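Local coordinates for SusD superfamily protein (PDB 3L22), which belongs to the SusD family of outer-membrane proteins and probably binds sugars or glycans at the surface of Bacteroides fragilis, at residues Y87-I92 with Y129-L134; V123-Y128 with N204-R209. One frame throughout, in Å; residues are numbered along the deposited sequence.

Interaction 1 (Y87-I92 with Y129-L134); sequences YAYLAI and YYLNNL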
loop_
_atom_site.group_PDB
_atom_site.type_symbol
_atom_site.label_atom_id
_atom_site.label_comp_id
_atom_site.label_asym_id
_atom_site.label_seq_id
_atom_site.Cartn_x
_atom_site.Cartn_y
_atom_site.Cartn_z
ATOM N N TYR A 87 5.155 2.121 15.056
ATOM C CA TYR A 87 5.400 0.755 14.550
ATOM C C TYR A 87 6.178 0.708 13.234
ATOM O O TYR A 87 6.914 -0.256 13.025
ATOM C CB TYR A 87 4.113 -0.111 14.580
ATOM C CG TYR A 87 3.781 -0.389 16.023
ATOM C CD1 TYR A 87 2.965 0.470 16.754
ATOM C CD2 TYR A 87 4.363 -1.454 16.685
ATOM C CE1 TYR A 87 2.731 0.254 18.099
ATOM C CE2 TYR A 87 4.154 -1.668 18.026
ATOM C CZ TYR A 87 3.334 -0.824 18.713
ATOM O OH TYR A 87 3.105 -1.047 20.018
ATOM N N ALA A 88 6.037 1.724 12.377
ATOM C CA ALA A 88 6.895 1.851 11.211
ATOM C C ALA A 88 8.360 1.985 11.642
ATOM O O ALA A 88 9.199 1.298 11.105
ATOM C CB ALA A 88 6.485 3.037 10.288
ATOM N N TYR A 89 8.648 2.873 12.592
ATOM C CA TYR A 89 10.027 3.084 13.034
ATOM C C TYR A 89 10.566 1.896 13.807
ATOM O O TYR A 89 11.768 1.617 13.694
ATOM C CB TYR A 89 10.212 4.435 13.811
ATOM C CG TYR A 89 10.416 5.590 12.842
ATOM C CD1 TYR A 89 11.622 5.733 12.143
ATOM C CD2 TYR A 89 9.389 6.475 12.551
ATOM C CE1 TYR A 89 11.788 6.730 11.195
ATOM C CE2 TYR A 89 9.559 7.501 11.642
ATOM C CZ TYR A 89 10.754 7.627 10.958
ATOM O OH TYR A 89 10.908 8.649 10.047
ATOM N N LEU A 90 9.712 1.193 14.569
ATOM C CA LEU A 90 10.127 -0.069 15.164
ATOM C C LEU A 90 10.536 -1.080 14.096
ATOM O O LEU A 90 11.577 -1.722 14.203
ATOM C CB LEU A 90 9.042 -0.718 16.025
ATOM C CG LEU A 90 8.931 -0.262 17.468
ATOM C CD1 LEU A 90 7.592 -0.812 18.085
ATOM C CD2 LEU A 90 10.215 -0.696 18.299
ATOM N N ALA A 91 9.709 -1.247 13.083
ATOM C CA ALA A 91 10.058 -2.115 11.950
ATOM C C ALA A 91 11.395 -1.671 11.296
ATOM O O ALA A 91 12.265 -2.489 11.023
ATOM C CB ALA A 91 8.914 -2.120 10.919
ATOM N N ILE A 92 11.563 -0.360 11.082
ATOM C CA ILE A 92 12.791 0.163 10.467
ATOM C C ILE A 92 14.004 -0.159 11.319
ATOM O O ILE A 92 15.030 -0.609 10.790
ATOM C CB ILE A 92 12.637 1.666 10.185
ATOM C CG1 ILE A 92 11.667 1.856 8.997
ATOM C CG2 ILE A 92 13.994 2.385 9.918
ATOM C CD1 ILE A 92 10.967 3.228 8.953
ATOM N N TYR A 129 8.172 4.032 2.436
ATOM C CA TYR A 129 7.248 4.395 1.382
ATOM C C TYR A 129 5.873 4.814 1.938
ATOM O O TYR A 129 5.283 5.817 1.508
ATOM C CB TYR A 129 7.111 3.224 0.373
ATOM C CG TYR A 129 5.934 3.359 -0.541
ATOM C CD1 TYR A 129 6.028 4.100 -1.716
ATOM C CD2 TYR A 129 4.738 2.742 -0.255
ATOM C CE1 TYR A 129 4.958 4.238 -2.574
ATOM C CE2 TYR A 129 3.627 2.880 -1.118
ATOM C CZ TYR A 129 3.750 3.615 -2.268
ATOM O OH TYR A 129 2.684 3.744 -3.139
ATOM N N TYR A 130 5.358 4.024 2.879
ATOM C CA TYR A 130 4.085 4.376 3.497
ATOM C C TYR A 130 4.161 5.676 4.338
ATOM O O TYR A 130 3.256 6.505 4.245
ATOM C CB TYR A 130 3.511 3.191 4.272
ATOM C CG TYR A 130 2.979 2.092 3.355
ATOM C CD1 TYR A 130 1.944 2.351 2.466
ATOM C CD2 TYR A 130 3.485 0.801 3.418
ATOM C CE1 TYR A 130 1.429 1.358 1.646
ATOM C CE2 TYR A 130 3.001 -0.199 2.601
ATOM C CZ TYR A 130 1.957 0.077 1.729
ATOM O OH TYR A 130 1.456 -0.899 0.918
ATOM N N LEU A 131 5.247 5.894 5.071
ATOM C CA LEU A 131 5.433 7.157 5.786
ATOM C C LEU A 131 5.463 8.349 4.804
ATOM O O LEU A 131 4.874 9.407 5.072
ATOM C CB LEU A 131 6.706 7.135 6.622
ATOM C CG LEU A 131 6.839 6.143 7.787
ATOM C CD1 LEU A 131 8.241 6.248 8.385
ATOM C CD2 LEU A 131 5.717 6.424 8.851
ATOM N N ASN A 132 6.047 8.135 3.626
ATOM C CA ASN A 132 6.206 9.194 2.637
ATOM C C ASN A 132 4.875 9.557 1.977
ATOM O O ASN A 132 4.814 10.531 1.239
ATOM C CB ASN A 132 7.204 8.790 1.533
ATOM C CG ASN A 132 8.157 9.909 1.137
ATOM O OD1 ASN A 132 8.447 10.797 1.932
ATOM N ND2 ASN A 132 8.668 9.855 -0.114
ATOM N N ASN A 133 3.849 8.734 2.185
ATOM C CA ASN A 133 2.504 8.993 1.674
ATOM C C ASN A 133 1.507 9.421 2.751
ATOM O O ASN A 133 0.282 9.410 2.501
ATOM C CB ASN A 133 2.007 7.754 0.926
ATOM C CG ASN A 133 2.623 7.624 -0.448
ATOM O OD1 ASN A 133 2.198 8.326 -1.376
ATOM N ND2 ASN A 133 3.640 6.756 -0.590
ATOM N N LEU A 134 2.024 9.881 3.900
ATOM C CA LEU A 134 1.214 10.456 4.988
ATOM C C LEU A 134 1.695 11.841 5.454
ATOM O O LEU A 134 0.889 12.764 5.565
ATOM C CB LEU A 134 1.144 9.507 6.179
ATOM C CG LEU A 134 0.350 8.217 5.919
ATOM C CD1 LEU A 134 0.640 7.165 7.007
ATOM C CD2 LEU A 134 -1.158 8.542 5.779
#

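Interaction 2 (V123-Y128 with N204-R209); sequences VRALAY and NMLKMR. With EDO (1,2-ethanediol), chain Z.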
loop_
_atom_site.group_PDB
_atom_site.type_symbol
_atom_site.label_atom_id
_atom_site.label_comp_id
_atom_site.label_asym_id
_atom_site.label_seq_id
_atom_site.Cartn_x
_atom_site.Cartn_y
_atom_site.Cartn_z
ATOM N N VAL A 123 11.782 -4.528 3.130
ATOM C CA VAL A 123 10.914 -4.220 4.259
ATOM C C VAL A 123 11.146 -2.772 4.757
ATOM O O VAL A 123 10.185 -2.039 4.944
ATOM C CB VAL A 123 11.061 -5.250 5.373
ATOM C CG1 VAL A 123 10.262 -4.866 6.605
ATOM C CG2 VAL A 123 10.616 -6.635 4.862
ATOM N N ARG A 124 12.408 -2.341 4.862
ATOM C CA ARG A 124 12.691 -0.952 5.250
ATOM C C ARG A 124 12.167 0.022 4.202
ATOM O O ARG A 124 11.563 1.036 4.550
ATOM C CB ARG A 124 14.171 -0.759 5.454
ATOM C CG ARG A 124 14.558 0.633 5.925
ATOM C CD ARG A 124 16.003 0.623 6.425
ATOM N NE ARG A 124 16.950 0.410 5.350
ATOM C CZ ARG A 124 18.258 0.187 5.542
ATOM N NH1 ARG A 124 18.806 0.172 6.772
ATOM N NH2 ARG A 124 19.044 0.064 4.488
ATOM N N ALA A 125 12.330 -0.332 2.931
ATOM C CA ALA A 125 11.884 0.502 1.824
ATOM C C ALA A 125 10.354 0.684 1.841
ATOM O O ALA A 125 9.834 1.813 1.694
ATOM C CB ALA A 125 12.363 -0.107 0.466
ATOM N N LEU A 126 9.644 -0.415 2.079
ATOM C CA LEU A 126 8.203 -0.371 2.167
ATOM C C LEU A 126 7.705 0.503 3.343
ATOM O O LEU A 126 6.722 1.291 3.212
ATOM C CB LEU A 126 7.654 -1.815 2.253
ATOM C CG LEU A 126 6.172 -2.019 1.987
ATOM C CD1 LEU A 126 5.710 -1.441 0.607
ATOM C CD2 LEU A 126 5.757 -3.505 2.126
ATOM N N ALA A 127 8.373 0.381 4.484
ATOM C CA ALA A 127 7.984 1.152 5.657
ATOM C C ALA A 127 8.131 2.652 5.370
ATOM O O ALA A 127 7.189 3.442 5.576
ATOM C CB ALA A 127 8.811 0.730 6.853
ATOM N N TYR A 128 9.288 3.044 4.831
ATOM C CA TYR A 128 9.500 4.446 4.447
ATOM C C TYR A 128 8.523 4.917 3.372
ATOM O O TYR A 128 8.101 6.080 3.382
ATOM C CB TYR A 128 10.957 4.704 4.012
ATOM C CG TYR A 128 11.869 4.929 5.192
ATOM C CD1 TYR A 128 11.700 6.050 6.006
ATOM C CD2 TYR A 128 12.881 4.017 5.531
ATOM C CE1 TYR A 128 12.499 6.274 7.108
ATOM C CE2 TYR A 128 13.713 4.247 6.654
ATOM C CZ TYR A 128 13.502 5.378 7.433
ATOM O OH TYR A 128 14.251 5.636 8.544
ATOM N N ASN A 204 10.299 -4.633 -7.684
ATOM C CA ASN A 204 10.019 -3.866 -8.893
ATOM C C ASN A 204 8.672 -3.158 -8.863
ATOM O O ASN A 204 8.538 -2.046 -9.388
ATOM C CB ASN A 204 10.143 -4.768 -10.127
ATOM C CG ASN A 204 11.601 -5.021 -10.526
ATOM O OD1 ASN A 204 12.388 -4.090 -10.539
ATOM N ND2 ASN A 204 11.947 -6.273 -10.893
HETATM N N MSE A 205 7.682 -3.768 -8.214
HETATM C CA MSE A 205 6.391 -3.100 -8.009
HETATM C C MSE A 205 6.583 -1.850 -7.138
HETATM O O MSE A 205 6.027 -0.797 -7.442
HETATM C CB MSE A 205 5.364 -4.037 -7.355
HETATM C CG MSE A 205 4.805 -5.075 -8.292
HETATM SE SE MSE A 205 3.822 -4.250 -9.769
HETATM C CE MSE A 205 2.326 -3.489 -8.709
ATOM N N LEU A 206 7.370 -1.963 -6.066
ATOM C CA LEU A 206 7.589 -0.814 -5.185
ATOM C C LEU A 206 8.374 0.282 -5.948
ATOM O O LEU A 206 8.094 1.476 -5.813
ATOM C CB LEU A 206 8.331 -1.212 -3.892
ATOM C CG LEU A 206 8.473 -0.142 -2.805
ATOM C CD1 LEU A 206 7.139 0.579 -2.523
ATOM C CD2 LEU A 206 9.070 -0.738 -1.514
ATOM N N LYS A 207 9.360 -0.151 -6.723
ATOM C CA LYS A 207 10.168 0.749 -7.516
ATOM C C LYS A 207 9.248 1.456 -8.532
ATOM O O LYS A 207 9.293 2.666 -8.681
ATOM C CB LYS A 207 11.259 -0.055 -8.206
ATOM C CG LYS A 207 12.328 0.724 -8.917
ATOM C CD LYS A 207 13.452 -0.186 -9.496
ATOM C CE LYS A 207 14.289 -0.881 -8.443
ATOM N NZ LYS A 207 15.567 -1.442 -8.989
HETATM N N MSE A 208 8.347 0.718 -9.159
HETATM C CA MSE A 208 7.414 1.358 -10.051
HETATM C C MSE A 208 6.554 2.405 -9.348
HETATM O O MSE A 208 6.401 3.502 -9.876
HETATM C CB MSE A 208 6.522 0.365 -10.767
HETATM C CG MSE A 208 5.503 1.068 -11.650
HETATM SE SE MSE A 208 4.638 -0.051 -13.002
HETATM C CE MSE A 208 4.180 -1.316 -11.887
ATOM N N ARG A 209 5.997 2.072 -8.183
ATOM C CA ARG A 209 5.209 3.032 -7.439
ATOM C C ARG A 209 5.989 4.291 -7.105
ATOM O O ARG A 209 5.456 5.398 -7.204
ATOM C CB ARG A 209 4.654 2.427 -6.144
ATOM C CG ARG A 209 3.547 1.413 -6.369
ATOM C CD ARG A 209 2.721 1.319 -5.092
ATOM N NE ARG A 209 1.708 0.281 -5.023
ATOM C CZ ARG A 209 0.950 0.056 -3.959
ATOM N NH1 ARG A 209 1.071 0.814 -2.859
ATOM N NH2 ARG A 209 0.049 -0.905 -3.990
HETATM C C1 EDO Z . 17.609 1.873 -9.615
HETATM O O1 EDO Z . 17.083 0.660 -10.139
HETATM C C2 EDO Z . 17.207 2.221 -8.204
HETATM O O2 EDO Z . 16.520 1.208 -7.490
#

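Interaction 1 (Y87-I92 with Y129-L134)
In the helical, TPR-like part of the SusD fold, helices 79-103 and 113-131 meet where one leucine, Leu131, packs against Ala88, Tyr89 and Ile92. The contact is apolar throughout, with no hydrogen bond between the two segments. The Leu131 branches divide the work. Leu131 CD2 rests 3.8 Å from Ala88 CB, the methyl of that small residue. CD1, anti to CA (chi2 175°), continues the line of the side chain and meets both Tyr89 and Ile92. Leu131 CD1 comes obliquely to the Tyr89 ring, 3.7 Å from Tyr89 CE2. The Ile92 chain reaches it tip to tip, Ile92 CD1 to Leu131 CD1 at 4.1 Å. Tyr89 has its polar end tied down elsewhere: OH is hydrogen-bonded to Pro149 O, which anchors the ring beside the leucine. Just past the helical residues, the side chain of Asn133 reaches back four residues, and Asn133 ND2 donates to Tyr129 O over 2.8 Å, from above the carbonyl plane and with an N-H...O angle of 149°. The same Asn133 ND2 stands 3.4 Å above one face of the Tyr129 ring, offset toward its rim. Around the contact, the ring of Trp85 meets that of Tyr89, helix 168-178 packs on Tyr129 and Asn132, helix 44-52 on Leu134, and helix 395-401 on Tyr129 and Tyr130.

Interaction 2 (V123-Y128 with N204-R209)
Helix-to-helix packing in the core of the TPR-like SusD fold joins helices 113-131 and 200-213 here, with Leu206 set against Ala125 and Leu126. Leu206 is the main apolar projection. Leu206 CD2 presses on the backbone of the facing helix, 3.7 Å from Leu126 N, and also lies 3.9 Å from Ala125 CB. With nothing beyond CB, Ala125 lets the leucine come this close to the main chain. Leu126 CD1 touches both methyls of Leu206, 4.0 Å from Leu206 CD1 and from Leu206 CD2 alike. Both leucines place CG anti to the backbone N (chi1 -173° for Leu206, -164° for Leu126), and their side chains cross obliquely. All three residues are buried, and no hydrogen bond links the segments. The charged neighbours are satisfied elsewhere: Arg124 forms a salt bridge with Asp178, and Arg209 forms one with Glu329 of helix 327-339. His174, a zinc ligand in a crystal structure of this protein though its zinc is not bound to this chain here, has its side chain about 6 Å from that of Ala125. Next to Leu206, the partly exposed Lys207 bends at chi3 (-67°), and its NZ is hydrogen-bonded to Leu179 O. Lys207 NZ also donates to a 1,2-ethanediol, probably from the crystallisation liquor: 2.8 Å to its O1 and, weakly, 3.2 Å to its O2.

Overall arrangement
From the N terminus, the chain passes through 87-92 on helix 79-103, then through 123-128 on helix 113-131 and 129-134, which runs off the end of that helix, and last through 204-209 on helix 200-213. Interaction 1 closes a loop of 36 mostly helical residues, and interaction 2 closes one of 75. The segments alternate, so the two loops cross: 123-128 lies inside the first and 129-134 inside the second. Helix 113-131 is common to both and thus ties the other two helices together. The contacts touch directly, since Tyr129 CG lies 3.6 Å from Leu206 CD1 and Ile92 CG1 lies 3.7 Å from Ala127 CB, making one continuous interior.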